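Local atomic coordinates of leucine aminopeptidase 2 (Saccharomyces cerevisiae, PDB entry 2XQ0), a protein that preferentially cleaves di- and tripeptides as a zinc-dependent aminopeptidase of the M1 family and has low epoxide hydrolase activity in vitro. Residues K245-A250 and F255-G260; Q486-T491 and R495-A500. All coordinates share one frame; numbering follows the deposited sequence.

Contact 1 of 2, residues K245-A250 and F255-G260; sequences KFIQTA and FEYEWG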
# COMPACT_ATOMS: atom_id res chain seq x y z
N LYS A 245 -9.51 -4.80 -18.98
CA LYS A 245 -9.20 -6.22 -18.93
C LYS A 245 -8.98 -6.70 -17.49
O LYS A 245 -9.47 -7.75 -17.10
CB LYS A 245 -7.98 -6.52 -19.80
CG LYS A 245 -7.46 -7.94 -19.73
CD LYS A 245 -6.42 -8.17 -20.82
CE LYS A 245 -5.31 -7.14 -20.75
NZ LYS A 245 -4.59 -6.98 -22.07
N PHE A 246 -8.24 -5.93 -16.68
CA PHE A 246 -8.07 -6.26 -15.27
C PHE A 246 -9.41 -6.29 -14.55
O PHE A 246 -9.70 -7.20 -13.76
CB PHE A 246 -7.18 -5.24 -14.57
CG PHE A 246 -5.72 -5.41 -14.85
CD1 PHE A 246 -5.24 -6.55 -15.45
CD2 PHE A 246 -4.82 -4.40 -14.51
CE1 PHE A 246 -3.88 -6.69 -15.71
CE2 PHE A 246 -3.46 -4.54 -14.77
CZ PHE A 246 -2.99 -5.69 -15.37
N ILE A 247 -10.24 -5.28 -14.78
CA ILE A 247 -11.50 -5.25 -14.06
C ILE A 247 -12.32 -6.49 -14.37
O ILE A 247 -12.77 -7.18 -13.47
CB ILE A 247 -12.34 -3.98 -14.30
CG1 ILE A 247 -11.55 -2.74 -13.92
CG2 ILE A 247 -13.60 -4.03 -13.42
CD1 ILE A 247 -12.29 -1.45 -14.20
N GLN A 248 -12.48 -6.78 -15.66
CA GLN A 248 -13.30 -7.92 -16.12
C GLN A 248 -12.73 -9.25 -15.65
O GLN A 248 -13.46 -10.19 -15.34
CB GLN A 248 -13.47 -7.90 -17.64
CG GLN A 248 -14.43 -6.82 -18.16
CD GLN A 248 -14.44 -6.73 -19.68
OE1 GLN A 248 -14.10 -7.70 -20.36
NE2 GLN A 248 -14.82 -5.57 -20.22
N THR A 249 -11.40 -9.33 -15.57
CA THR A 249 -10.76 -10.52 -15.01
C THR A 249 -11.10 -10.73 -13.52
O THR A 249 -11.45 -11.84 -13.09
CB THR A 249 -9.24 -10.48 -15.20
OG1 THR A 249 -8.95 -10.45 -16.61
CG2 THR A 249 -8.62 -11.73 -14.59
N ALA A 250 -11.00 -9.67 -12.73
CA ALA A 250 -11.35 -9.74 -11.31
C ALA A 250 -12.81 -10.11 -11.11
O ALA A 250 -13.14 -10.90 -10.23
CB ALA A 250 -11.05 -8.41 -10.62
N PHE A 255 -16.95 -11.42 -8.31
CA PHE A 255 -18.24 -11.07 -8.89
C PHE A 255 -18.26 -9.59 -9.30
O PHE A 255 -17.29 -8.89 -9.09
CB PHE A 255 -19.40 -11.40 -7.93
CG PHE A 255 -19.21 -10.89 -6.53
CD1 PHE A 255 -19.13 -11.78 -5.46
CD2 PHE A 255 -19.14 -9.53 -6.28
CE1 PHE A 255 -18.98 -11.31 -4.16
CE2 PHE A 255 -18.98 -9.06 -4.97
CZ PHE A 255 -18.89 -9.95 -3.91
N GLU A 256 -19.36 -9.14 -9.87
CA GLU A 256 -19.45 -7.79 -10.43
C GLU A 256 -18.86 -6.73 -9.50
O GLU A 256 -19.03 -6.79 -8.28
CB GLU A 256 -20.89 -7.42 -10.79
CG GLU A 256 -20.99 -6.17 -11.65
CD GLU A 256 -22.40 -5.57 -11.68
OE1 GLU A 256 -23.05 -5.51 -10.62
OE2 GLU A 256 -22.83 -5.12 -12.77
N TYR A 257 -18.17 -5.78 -10.11
CA TYR A 257 -17.56 -4.66 -9.38
C TYR A 257 -18.70 -3.70 -9.12
O TYR A 257 -19.38 -3.30 -10.05
CB TYR A 257 -16.50 -4.04 -10.30
CG TYR A 257 -15.86 -2.74 -9.86
CD1 TYR A 257 -14.79 -2.73 -8.97
CD2 TYR A 257 -16.30 -1.52 -10.38
CE1 TYR A 257 -14.18 -1.53 -8.59
CE2 TYR A 257 -15.70 -0.31 -10.00
CZ TYR A 257 -14.64 -0.33 -9.11
OH TYR A 257 -14.03 0.86 -8.75
N GLU A 258 -18.94 -3.34 -7.87
CA GLU A 258 -20.16 -2.58 -7.58
C GLU A 258 -19.94 -1.09 -7.26
O GLU A 258 -20.89 -0.40 -6.89
CB GLU A 258 -20.95 -3.25 -6.46
CG GLU A 258 -20.29 -3.15 -5.11
CD GLU A 258 -20.87 -4.13 -4.10
OE1 GLU A 258 -20.41 -5.30 -4.07
OE2 GLU A 258 -21.79 -3.74 -3.33
N TRP A 259 -18.72 -0.60 -7.42
CA TRP A 259 -18.39 0.78 -7.08
C TRP A 259 -18.63 1.80 -8.21
O TRP A 259 -18.40 3.00 -8.03
CB TRP A 259 -16.93 0.88 -6.60
CG TRP A 259 -16.64 -0.03 -5.42
CD1 TRP A 259 -16.38 -1.38 -5.47
CD2 TRP A 259 -16.58 0.34 -4.04
NE1 TRP A 259 -16.17 -1.86 -4.20
CE2 TRP A 259 -16.28 -0.83 -3.31
CE3 TRP A 259 -16.76 1.54 -3.34
CZ2 TRP A 259 -16.16 -0.83 -1.92
CZ3 TRP A 259 -16.61 1.54 -1.96
CH2 TRP A 259 -16.33 0.37 -1.26
N GLY A 260 -19.06 1.34 -9.37
CA GLY A 260 -19.32 2.24 -10.48
C GLY A 260 -18.07 2.46 -11.33
O GLY A 260 -17.74 1.66 -12.20
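Ile-247 and Tyr-257 meet where the chain, having left helix 243-253, runs back past that helix's own flank toward strand 264-266. Both side chains leave their backbones toward the other segment, and the methyl CG2 of Ile-247 comes within 4.3 Å of CB of Tyr-257. The same methyl also approaches the ring, at an oblique slant. With CG anti to the backbone N (chi1 171°), the Tyr-257 ring runs on past Ile-247 and over Trp-259 N, which lies 3.9 Å from the ring plane, offset toward the rim. The phenol OH is hydrogen-bonded to Thr-261 O, while Tyr-257 N is held by the carboxylate of Glu-251, the residue next after Ala-250. This buried apolar pair is the closer-packed part, burying 38 Å² of Ile-247 and 33 Å² of Tyr-257, although even here only van der Waals contact joins the segments. Near the turn the side chains part: Ala-250 O and Phe-255 N come to 4.3 Å, but the Phe-255 side chain turns away, to meet Trp-307 edge-to-face and Lys-419 through a cation-pi contact. Ala-250 itself packs on Ile-334 and Trp-307. Gln-248 and Glu-256 mark the solvent side. Tyr-257 also touches Ser-306 on helix 297-311, its side chain about 9 Å from that of the zinc ligand His-305. In the M1 peptidase domain, this loop folding back over its helix forms the return of a beta-alpha-beta crossover from strand 223-227 through helices 229-239 and 243-253 to the parallel strand 264-266.

Contact 2 of 2, residues Q486-T491 and R495-A500; sequences QHLKTT and RSEFNA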
# COMPACT_ATOMS: atom_id res chain seq x y z
N GLN A 486 35.35 -14.26 -12.49
CA GLN A 486 36.59 -14.76 -11.90
C GLN A 486 37.47 -15.43 -12.95
O GLN A 486 38.58 -15.86 -12.66
CB GLN A 486 36.27 -15.77 -10.78
CG GLN A 486 35.27 -15.25 -9.73
CD GLN A 486 34.51 -16.38 -9.07
OE1 GLN A 486 33.29 -16.33 -8.95
NE2 GLN A 486 35.22 -17.43 -8.67
N HIS A 487 36.97 -15.52 -14.17
CA HIS A 487 37.70 -16.22 -15.21
C HIS A 487 38.09 -15.29 -16.36
O HIS A 487 39.25 -15.27 -16.77
CB HIS A 487 36.90 -17.42 -15.73
CG HIS A 487 36.64 -18.47 -14.69
ND1 HIS A 487 37.40 -18.59 -13.54
CD2 HIS A 487 35.71 -19.46 -14.62
CE1 HIS A 487 36.95 -19.60 -12.82
NE2 HIS A 487 35.92 -20.14 -13.45
N LEU A 488 37.14 -14.52 -16.87
CA LEU A 488 37.43 -13.59 -17.96
C LEU A 488 38.16 -12.38 -17.41
O LEU A 488 37.93 -11.97 -16.27
CB LEU A 488 36.14 -13.18 -18.69
CG LEU A 488 35.27 -14.36 -19.15
CD1 LEU A 488 34.10 -13.92 -20.02
CD2 LEU A 488 36.12 -15.38 -19.88
N LYS A 489 39.05 -11.81 -18.20
CA LYS A 489 39.83 -10.67 -17.72
C LYS A 489 39.49 -9.39 -18.46
O LYS A 489 39.04 -8.41 -17.86
CB LYS A 489 41.33 -10.97 -17.80
CG LYS A 489 41.79 -12.00 -16.77
CD LYS A 489 41.33 -11.59 -15.37
CE LYS A 489 40.67 -12.75 -14.62
NZ LYS A 489 39.93 -12.28 -13.41
N THR A 490 39.69 -9.40 -19.78
CA THR A 490 39.44 -8.22 -20.60
C THR A 490 38.00 -8.15 -21.07
O THR A 490 37.33 -9.18 -21.20
CB THR A 490 40.35 -8.21 -21.84
OG1 THR A 490 39.79 -9.06 -22.85
CG2 THR A 490 41.75 -8.67 -21.49
N THR A 491 37.54 -6.93 -21.33
CA THR A 491 36.18 -6.68 -21.82
C THR A 491 35.91 -7.51 -23.06
O THR A 491 34.81 -8.02 -23.26
CB THR A 491 35.99 -5.20 -22.18
OG1 THR A 491 36.55 -4.38 -21.14
CG2 THR A 491 34.52 -4.87 -22.35
N ARG A 495 32.71 -9.97 -23.96
CA ARG A 495 31.84 -9.85 -25.13
C ARG A 495 31.74 -11.16 -25.90
O ARG A 495 30.75 -11.42 -26.58
CB ARG A 495 32.32 -8.73 -26.06
CG ARG A 495 32.25 -7.35 -25.44
CD ARG A 495 31.82 -6.32 -26.47
NE ARG A 495 32.20 -4.97 -26.08
CZ ARG A 495 33.34 -4.38 -26.43
NH1 ARG A 495 34.22 -5.03 -27.18
NH2 ARG A 495 33.60 -3.14 -26.04
N SER A 496 32.78 -11.99 -25.78
CA SER A 496 32.76 -13.31 -26.40
C SER A 496 31.84 -14.27 -25.66
O SER A 496 31.24 -15.15 -26.27
CB SER A 496 34.17 -13.89 -26.50
OG SER A 496 34.95 -13.13 -27.40
N GLU A 497 31.72 -14.11 -24.34
CA GLU A 497 30.83 -14.95 -23.54
C GLU A 497 29.40 -14.40 -23.50
O GLU A 497 28.42 -15.16 -23.52
CB GLU A 497 31.36 -15.08 -22.11
CG GLU A 497 32.04 -16.41 -21.81
CD GLU A 497 31.06 -17.58 -21.79
OE1 GLU A 497 30.70 -18.07 -22.88
OE2 GLU A 497 30.66 -18.00 -20.69
N PHE A 498 29.28 -13.08 -23.42
CA PHE A 498 27.99 -12.46 -23.16
C PHE A 498 27.57 -11.53 -24.29
O PHE A 498 28.40 -10.90 -24.92
CB PHE A 498 28.07 -11.64 -21.87
CG PHE A 498 28.40 -12.47 -20.64
CD1 PHE A 498 27.43 -13.25 -20.03
CD2 PHE A 498 29.68 -12.44 -20.09
CE1 PHE A 498 27.73 -14.00 -18.89
CE2 PHE A 498 29.98 -13.19 -18.95
CZ PHE A 498 29.01 -13.97 -18.35
N ASN A 499 26.27 -11.44 -24.55
CA ASN A 499 25.78 -10.30 -25.31
C ASN A 499 24.30 -9.94 -25.10
O ASN A 499 23.54 -10.70 -24.50
CB ASN A 499 26.15 -10.39 -26.79
CG ASN A 499 26.86 -9.13 -27.28
OD1 ASN A 499 28.05 -8.93 -27.03
ND2 ASN A 499 26.12 -8.27 -27.98
N ALA A 500 23.93 -8.77 -25.60
CA ALA A 500 22.60 -8.22 -25.40
C ALA A 500 21.54 -9.29 -25.60
O ALA A 500 20.45 -9.22 -25.03
CB ALA A 500 22.37 -7.05 -26.35
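This is a local surface contact in which the loop after helix 469-484, leading into the short helix 491-497, packs on that helix's C-terminal part. Thr-490 is the N-cap: its OG1 accepts a hydrogen bond from Asp-493 N, and the Asp-493 carboxylate in return accepts from Lys-489 N. The first helical turn is then closed by Arg-495 N, which donates to Thr-491 O over 3.0 Å with an N-H...O angle of 154°. Ahead of the cap, Leu-488 reaches the far end of the helix. Its side chain crosses that of Glu-497 at about a right angle, with the methyl CD1 lying 3.6 Å from Glu-497 CB and about as close to CG, so the contact falls on the aliphatic part of the glutamate. The bend of Glu-497 at chi2 (-69°) carries its carboxylate off this line of approach. CD1 is also 4.3 Å from CE2 of Phe-498, approaching the ring obliquely. Phe-498 is the first residue to leave helical geometry, and its buried ring stacks on Trp-481 and touches Met-484, tying the end of the short helix to helix 469-484. On another side of the short helix, Thr-491 packs against Val-538 and Ala-542 of helix 537-546, and Arg-495 NE makes a long, weak ion pair with Asp-545. With OG1 of Thr-491 beside the backbone N (chi1 -45°), its methyl CG2 falls anti to N and lies over one face of the Arg-495 guanidinium, offset toward its rim and 4.2 Å from NH2.

The two contacts follow one another along the chain, contact 1 closing well before contact 2 opens. Their centres are 49 Å apart and their nearest atoms about 25 Å, with no touch between them. Contact 1 belongs to the catalytic M1 peptidase domain, where helix 243-253 and its following loop lie against helices 297-311 and 321-339, which carry the zinc ligands. Contact 2 lies much farther out, about 41 Å from the centre of the chain against 20 Å, among the helices 469-484, 491-497 and 537-546. They share no helix or sheet: one belongs to the framework beside the zinc site, the other to a peripheral group of helices away from the annotated sites.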